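Fe-regulated protein B (Neisseria meningitidis, PDB 4AIP) is an outer-membrane TonB-dependent transporter that takes up iron across the outer membrane, probably in siderophore-bound form. Local coordinates at residues R86-D96 with G99-R110. Sequence-based numbering, arbitrary orientation.
Sequences RELLKEEPSID and GGNGTSQFLTLR
The guanidinium of R86 reaches from the short helix 85-88 to G100, where NH1 and NH2 both point at the one carbonyl oxygen. R86 NH1 lies 2.7 Å and R86 NH2 2.8 Å from G100 O, but both bonds are bent and weak, since the acceptor sits between them at the edge of the group. The amide of Q105 stacks over one face of the guanidinium, its plane turned by 27°, with Q105 NE2 3.3 Å from R86 CZ. That same NE2 donates to G100 O, so three N-H groups converge on a single buried oxygen and hold arginine and amide together. R86 gets there with CG anti to the backbone N (chi1 172°) and a bend at chi3; its NH1 also bonds G98 O.

Farther along, 95-96 and 107-109 pair antiparallel. D96 and T108 form a hydrogen-bonded pair, D96 N to T108 O at 3.0 Å and T108 N to D96 O at 2.9 Å, and R110 N extends the pairing to S94 O (3.1 Å). A water donates to S94 O and also bonds T108 OG1, bridging the two segments beside D96 and T108. Both these side chains bond S720 OG. On the other face, I95 works with two branches: CG2 touches L107 CD1 and I95 CG1 meets L109 CD1 at 3.9 Å. L109 continues onto V149 and K151 of strand 144-151, while R110 forms a salt bridge with E538 of the barrel.

The arrangement is a buried beta hairpin of the plug domain, its long connection clasped by R86 inside the barrel characteristic of TonB-dependent transporters.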
ATOM      1  N   ARG B  86      -1.736  -1.507 -26.375  1.00  9.50           N
ATOM      2  CA  ARG B  86      -2.671  -0.948 -27.358  1.00  8.86           C
ATOM      3  C   ARG B  86      -2.037   0.285 -28.021  1.00 10.71           C
ATOM      4  O   ARG B  86      -1.951   0.353 -29.249  1.00 11.69           O
ATOM      5  CB  ARG B  86      -4.013  -0.568 -26.719  1.00  8.10           C
ATOM      6  CG  ARG B  86      -4.974   0.201 -27.680  1.00  6.74           C
ATOM      7  CD  ARG B  86      -6.391   0.299 -27.076  1.00  8.07           C
ATOM      8  NE  ARG B  86      -6.457   1.066 -25.807  1.00  8.69           N
ATOM      9  CZ  ARG B  86      -7.477   0.997 -24.924  1.00  8.91           C
ATOM     10  NH1 ARG B  86      -8.522   0.188 -25.076  1.00 11.09           N
ATOM     11  NH2 ARG B  86      -7.453   1.711 -23.832  1.00  6.46           N
ATOM     12  N   GLU B  87      -1.533   1.217 -27.216  1.00  9.75           N
ATOM     13  CA  GLU B  87      -0.967   2.390 -27.835  1.00 11.04           C
ATOM     14  C   GLU B  87       0.428   2.085 -28.375  1.00 11.67           C
ATOM     15  O   GLU B  87       0.878   2.709 -29.361  1.00 13.32           O
ATOM     16  CB  GLU B  87      -1.016   3.609 -26.913  1.00  9.61           C
ATOM     17  CG  GLU B  87      -2.443   4.076 -26.617  1.00 10.33           C
ATOM     18  CD  GLU B  87      -3.025   4.913 -27.772  1.00 13.62           C
ATOM     19  OE1 GLU B  87      -2.226   5.393 -28.649  1.00 11.59           O
ATOM     20  OE2 GLU B  87      -4.291   5.093 -27.790  1.00 11.86           O
ATOM     21  N   LEU B  88       1.081   1.089 -27.799  1.00 10.92           N
ATOM     22  CA  LEU B  88       2.426   0.824 -28.244  1.00 11.39           C
ATOM     23  C   LEU B  88       2.511   0.162 -29.641  1.00 11.25           C
ATOM     24  O   LEU B  88       3.404   0.495 -30.418  1.00 10.09           O
ATOM     25  CB  LEU B  88       3.160   0.012 -27.182  1.00 11.83           C
ATOM     26  CG  LEU B  88       4.671  -0.006 -27.320  1.00 14.61           C
ATOM     27  CD1 LEU B  88       5.244   1.397 -27.100  1.00 11.72           C
ATOM     28  CD2 LEU B  88       5.307  -0.998 -26.330  1.00 10.36           C
ATOM     29  N   LEU B  89       1.588  -0.750 -29.935  1.00 10.52           N
ATOM     30  CA  LEU B  89       1.546  -1.517 -31.196  1.00 12.75           C
ATOM     31  C   LEU B  89       0.459  -1.000 -32.225  1.00 14.05           C
ATOM     32  O   LEU B  89      -0.034  -1.738 -33.131  1.00 12.60           O
ATOM     33  CB  LEU B  89       1.310  -3.003 -30.899  1.00 11.09           C
ATOM     34  CG  LEU B  89       2.032  -3.664 -29.746  1.00 11.41           C
ATOM     35  CD1 LEU B  89       1.458  -5.089 -29.495  1.00 10.51           C
ATOM     36  CD2 LEU B  89       3.493  -3.801 -30.115  1.00  8.49           C
ATOM     37  N   LYS B  90       0.087   0.267 -32.091  1.00 14.14           N
ATOM     38  CA  LYS B  90      -0.941   0.828 -32.985  1.00 13.48           C
ATOM     39  C   LYS B  90      -0.500   0.987 -34.437  1.00 13.80           C
ATOM     40  O   LYS B  90      -1.367   0.996 -35.334  1.00 15.46           O
ATOM     41  CB  LYS B  90      -1.526   2.124 -32.432  1.00 13.33           C
ATOM     42  CG  LYS B  90      -0.540   3.291 -32.406  1.00 12.31           C
ATOM     43  CD  LYS B  90      -1.202   4.492 -31.764  1.00 16.40           C
ATOM     44  CE  LYS B  90      -2.718   4.593 -32.078  1.00 14.38           C
ATOM     45  NZ  LYS B  90      -3.194   5.910 -31.427  1.00 19.53           N
ATOM     46  N   GLU B  91       0.808   1.080 -34.699  1.00 12.77           N
ATOM     47  CA  GLU B  91       1.288   1.077 -36.095  1.00 14.07           C
ATOM     48  C   GLU B  91       1.213  -0.276 -36.790  1.00 14.39           C
ATOM     49  O   GLU B  91       1.630  -0.386 -37.966  1.00 15.90           O
ATOM     50  CB  GLU B  91       2.699   1.667 -36.257  1.00 13.90           C
ATOM     51  CG  GLU B  91       2.626   3.060 -36.841  1.00 23.96           C
ATOM     52  CD  GLU B  91       3.896   3.589 -37.481  1.00 35.65           C
ATOM     53  OE1 GLU B  91       4.878   3.861 -36.716  1.00 37.72           O
ATOM     54  OE2 GLU B  91       3.878   3.809 -38.743  1.00 27.63           O
ATOM     55  N   GLU B  92       0.687  -1.295 -36.099  1.00 12.92           N
ATOM     56  CA  GLU B  92       0.654  -2.679 -36.618  1.00 10.72           C
ATOM     57  C   GLU B  92      -0.781  -2.944 -37.011  1.00 10.79           C
ATOM     58  O   GLU B  92      -1.648  -2.997 -36.108  1.00 10.86           O
ATOM     59  CB  GLU B  92       1.051  -3.654 -35.505  1.00 10.58           C
ATOM     60  CG  GLU B  92       1.919  -4.748 -35.948  1.00 11.58           C
ATOM     61  CD  GLU B  92       3.360  -4.370 -36.267  1.00 20.53           C
ATOM     62  OE1 GLU B  92       3.928  -3.352 -35.783  1.00 24.37           O
ATOM     63  OE2 GLU B  92       3.940  -5.171 -37.022  1.00 30.72           O
ATOM     64  N   PRO B  93      -1.049  -3.091 -38.357  1.00 10.25           N
ATOM     65  CA  PRO B  93      -2.417  -3.232 -38.898  1.00  9.58           C
ATOM     66  C   PRO B  93      -3.127  -4.532 -38.665  1.00  9.91           C
ATOM     67  O   PRO B  93      -4.370  -4.550 -38.599  1.00 10.05           O
ATOM     68  CB  PRO B  93      -2.248  -2.984 -40.384  1.00 11.49           C
ATOM     69  CG  PRO B  93      -0.836  -3.203 -40.668  1.00 11.70           C
ATOM     70  CD  PRO B  93      -0.071  -2.847 -39.431  1.00 10.43           C
ATOM     71  N   SER B  94      -2.390  -5.617 -38.497  1.00  9.82           N
ATOM     72  CA  SER B  94      -3.058  -6.916 -38.254  1.00  8.71           C
ATOM     73  C   SER B  94      -3.436  -7.086 -36.777  1.00  8.55           C
ATOM     74  O   SER B  94      -4.119  -8.061 -36.402  1.00 10.42           O
ATOM     75  CB  SER B  94      -2.149  -8.089 -38.675  1.00  7.89           C
ATOM     76  OG  SER B  94      -0.872  -7.990 -38.029  1.00 10.91           O
ATOM     77  N   ILE B  95      -2.965  -6.180 -35.926  1.00  8.74           N
ATOM     78  CA  ILE B  95      -3.298  -6.248 -34.483  1.00  9.33           C
ATOM     79  C   ILE B  95      -4.324  -5.239 -34.090  1.00  9.12           C
ATOM     80  O   ILE B  95      -4.183  -4.081 -34.432  1.00  8.97           O
ATOM     81  CB  ILE B  95      -2.060  -6.027 -33.606  1.00 10.00           C
ATOM     82  CG1 ILE B  95      -0.879  -6.773 -34.214  1.00  7.56           C
ATOM     83  CG2 ILE B  95      -2.348  -6.486 -32.144  1.00  9.79           C
ATOM     84  CD1 ILE B  95       0.214  -7.210 -33.214  1.00  6.65           C
ATOM     85  N   ASP B  96      -5.328  -5.652 -33.311  1.00  9.86           N
ATOM     86  CA  ASP B  96      -6.433  -4.692 -33.000  1.00 10.63           C
ATOM     87  C   ASP B  96      -6.879  -4.953 -31.602  1.00 10.00           C
ATOM     88  O   ASP B  96      -6.997  -6.103 -31.192  1.00 10.43           O
ATOM     89  CB  ASP B  96      -7.613  -4.845 -34.010  1.00 12.51           C
ATOM     90  CG  ASP B  96      -8.657  -3.729 -33.906  1.00 17.37           C
ATOM     91  OD1 ASP B  96      -8.343  -2.592 -34.312  1.00 28.80           O
ATOM     92  OD2 ASP B  96      -9.803  -4.015 -33.465  1.00 21.28           O
ATOM     93  N   GLY B  99     -11.807  -1.482 -26.964  1.00 13.27           N
ATOM     94  CA  GLY B  99     -11.788  -0.353 -26.080  1.00 13.49           C
ATOM     95  C   GLY B  99     -11.860  -0.662 -24.582  1.00 13.76           C
ATOM     96  O   GLY B  99     -12.247  -1.804 -24.169  1.00 12.74           O
ATOM     97  N   GLY B 100     -11.533   0.373 -23.773  1.00 13.55           N
ATOM     98  CA  GLY B 100     -11.537   0.285 -22.313  1.00 13.62           C
ATOM     99  C   GLY B 100     -10.148   0.089 -21.720  1.00 15.15           C
ATOM    100  O   GLY B 100      -9.142  -0.061 -22.452  1.00 16.33           O
ATOM    101  N   ASN B 101     -10.087   0.128 -20.388  1.00 13.70           N
ATOM    102  CA  ASN B 101      -8.825  -0.021 -19.668  1.00 11.47           C
ATOM    103  C   ASN B 101      -8.634  -1.485 -19.276  1.00 10.83           C
ATOM    104  O   ASN B 101      -9.628  -2.227 -19.090  1.00  8.84           O
ATOM    105  CB  ASN B 101      -8.857   0.871 -18.434  1.00 10.14           C
ATOM    106  CG  ASN B 101      -7.501   1.348 -18.013  1.00 13.05           C
ATOM    107  OD1 ASN B 101      -6.482   0.806 -18.440  1.00 12.69           O
ATOM    108  ND2 ASN B 101      -7.461   2.359 -17.122  1.00 13.90           N
ATOM    109  N   GLY B 102      -7.369  -1.902 -19.169  1.00 10.50           N
ATOM    110  CA  GLY B 102      -6.997  -3.239 -18.625  1.00  9.86           C
ATOM    111  C   GLY B 102      -7.692  -4.394 -19.307  1.00 12.71           C
ATOM    112  O   GLY B 102      -7.764  -4.464 -20.564  1.00 12.95           O
ATOM    113  N   THR B 103      -8.266  -5.279 -18.503  1.00 13.90           N
ATOM    114  CA  THR B 103      -8.947  -6.457 -19.074  1.00 15.63           C
ATOM    115  C   THR B 103     -10.373  -6.172 -19.631  1.00 15.46           C
ATOM    116  O   THR B 103     -11.141  -7.085 -19.857  1.00 14.97           O
ATOM    117  CB  THR B 103      -8.972  -7.613 -18.118  1.00 15.88           C
ATOM    118  OG1 THR B 103      -9.446  -7.146 -16.839  1.00 22.03           O
ATOM    119  CG2 THR B 103      -7.600  -8.243 -17.985  1.00 11.52           C
ATOM    120  N   SER B 104     -10.692  -4.913 -19.891  1.00 15.82           N
ATOM    121  CA  SER B 104     -11.827  -4.608 -20.761  1.00 15.85           C
ATOM    122  C   SER B 104     -11.461  -4.956 -22.200  1.00 15.52           C
ATOM    123  O   SER B 104     -12.317  -5.163 -23.034  1.00 13.53           O
ATOM    124  CB  SER B 104     -12.121  -3.121 -20.743  1.00 15.46           C
ATOM    125  OG  SER B 104     -12.671  -2.719 -19.539  1.00 14.64           O
ATOM    126  N   GLN B 105     -10.159  -4.964 -22.450  1.00 14.25           N
ATOM    127  CA  GLN B 105      -9.642  -5.058 -23.765  1.00 14.27           C
ATOM    128  C   GLN B 105      -9.596  -6.494 -24.328  1.00 15.23           C
ATOM    129  O   GLN B 105      -9.192  -7.440 -23.652  1.00 13.89           O
ATOM    130  CB  GLN B 105      -8.262  -4.458 -23.776  1.00 12.53           C
ATOM    131  CG  GLN B 105      -8.263  -2.942 -23.683  1.00 16.05           C
ATOM    132  CD  GLN B 105      -6.817  -2.423 -23.580  1.00 13.99           C
ATOM    133  OE1 GLN B 105      -5.919  -2.996 -24.199  1.00 11.95           O
ATOM    134  NE2 GLN B 105      -6.595  -1.334 -22.834  1.00 11.12           N
ATOM    135  N   PHE B 106     -10.029  -6.642 -25.571  1.00 14.29           N
ATOM    136  CA  PHE B 106      -9.765  -7.864 -26.331  1.00 12.11           C
ATOM    137  C   PHE B 106      -8.668  -7.603 -27.381  1.00 10.63           C
ATOM    138  O   PHE B 106      -8.563  -6.465 -27.903  1.00 11.78           O
ATOM    139  CB  PHE B 106     -11.028  -8.291 -27.031  1.00 11.47           C
ATOM    140  CG  PHE B 106     -12.141  -8.567 -26.103  1.00 14.47           C
ATOM    141  CD1 PHE B 106     -12.247  -9.822 -25.529  1.00 13.03           C
ATOM    142  CD2 PHE B 106     -13.098  -7.576 -25.808  1.00 13.59           C
ATOM    143  CE1 PHE B 106     -13.270 -10.115 -24.626  1.00 11.10           C
ATOM    144  CE2 PHE B 106     -14.143  -7.861 -24.942  1.00 14.69           C
ATOM    145  CZ  PHE B 106     -14.213  -9.140 -24.320  1.00 14.29           C
ATOM    146  N   LEU B 107      -7.875  -8.605 -27.694  1.00  8.91           N
ATOM    147  CA  LEU B 107      -6.925  -8.442 -28.756  1.00 10.45           C
ATOM    148  C   LEU B 107      -7.301  -9.419 -29.905  1.00 10.66           C
ATOM    149  O   LEU B 107      -7.850 -10.534 -29.681  1.00 11.63           O
ATOM    150  CB  LEU B 107      -5.523  -8.732 -28.212  1.00 11.95           C
ATOM    151  CG  LEU B 107      -4.365  -8.662 -29.231  1.00 15.63           C
ATOM    152  CD1 LEU B 107      -3.064  -8.247 -28.582  1.00  7.69           C
ATOM    153  CD2 LEU B 107      -4.146  -9.973 -30.120  1.00  9.64           C
ATOM    154  N   THR B 108      -7.059  -8.984 -31.132  1.00  9.16           N
ATOM    155  CA  THR B 108      -7.219  -9.846 -32.303  1.00  8.33           C
ATOM    156  C   THR B 108      -5.982  -9.694 -33.129  1.00  7.32           C
ATOM    157  O   THR B 108      -5.409  -8.607 -33.191  1.00  8.05           O
ATOM    158  CB  THR B 108      -8.430  -9.513 -33.163  1.00  8.02           C
ATOM    159  OG1 THR B 108      -8.283  -8.170 -33.609  1.00 10.45           O
ATOM    160  CG2 THR B 108      -9.663  -9.638 -32.350  1.00  5.86           C
ATOM    161  N   LEU B 109      -5.580 -10.817 -33.734  1.00  6.63           N
ATOM    162  CA  LEU B 109      -4.507 -10.875 -34.719  1.00  7.23           C
ATOM    163  C   LEU B 109      -5.110 -11.576 -35.968  1.00  8.21           C
ATOM    164  O   LEU B 109      -5.717 -12.686 -35.886  1.00  7.55           O
ATOM    165  CB  LEU B 109      -3.312 -11.635 -34.157  1.00  6.54           C
ATOM    166  CG  LEU B 109      -2.082 -11.708 -35.077  1.00  8.67           C
ATOM    167  CD1 LEU B 109      -1.553 -10.352 -35.465  1.00 13.56           C
ATOM    168  CD2 LEU B 109      -0.933 -12.497 -34.400  1.00  8.00           C
ATOM    169  N   ARG B 110      -4.984 -10.898 -37.116  1.00  8.44           N
ATOM    170  CA  ARG B 110      -5.641 -11.269 -38.408  1.00  7.39           C
ATOM    171  C   ARG B 110      -7.039 -11.634 -38.056  1.00  7.63           C
ATOM    172  O   ARG B 110      -7.505 -12.715 -38.430  1.00  8.92           O
ATOM    173  CB  ARG B 110      -4.950 -12.467 -39.053  1.00  5.12           C
ATOM    174  CG  ARG B 110      -3.506 -12.289 -39.401  1.00  5.57           C
ATOM    175  CD  ARG B 110      -2.934 -13.523 -40.073  1.00  7.08           C
ATOM    176  NE  ARG B 110      -1.652 -13.229 -40.756  1.00  6.25           N
ATOM    177  CZ  ARG B 110      -0.765 -14.160 -41.109  1.00  8.06           C
ATOM    178  NH1 ARG B 110      -1.017 -15.473 -40.880  1.00 11.43           N
ATOM    179  NH2 ARG B 110       0.360 -13.788 -41.691  1.00  8.09           N
TER
HETATM  180  O   HOH W   1      -6.800  -8.313 -35.860  1.00  2.00           O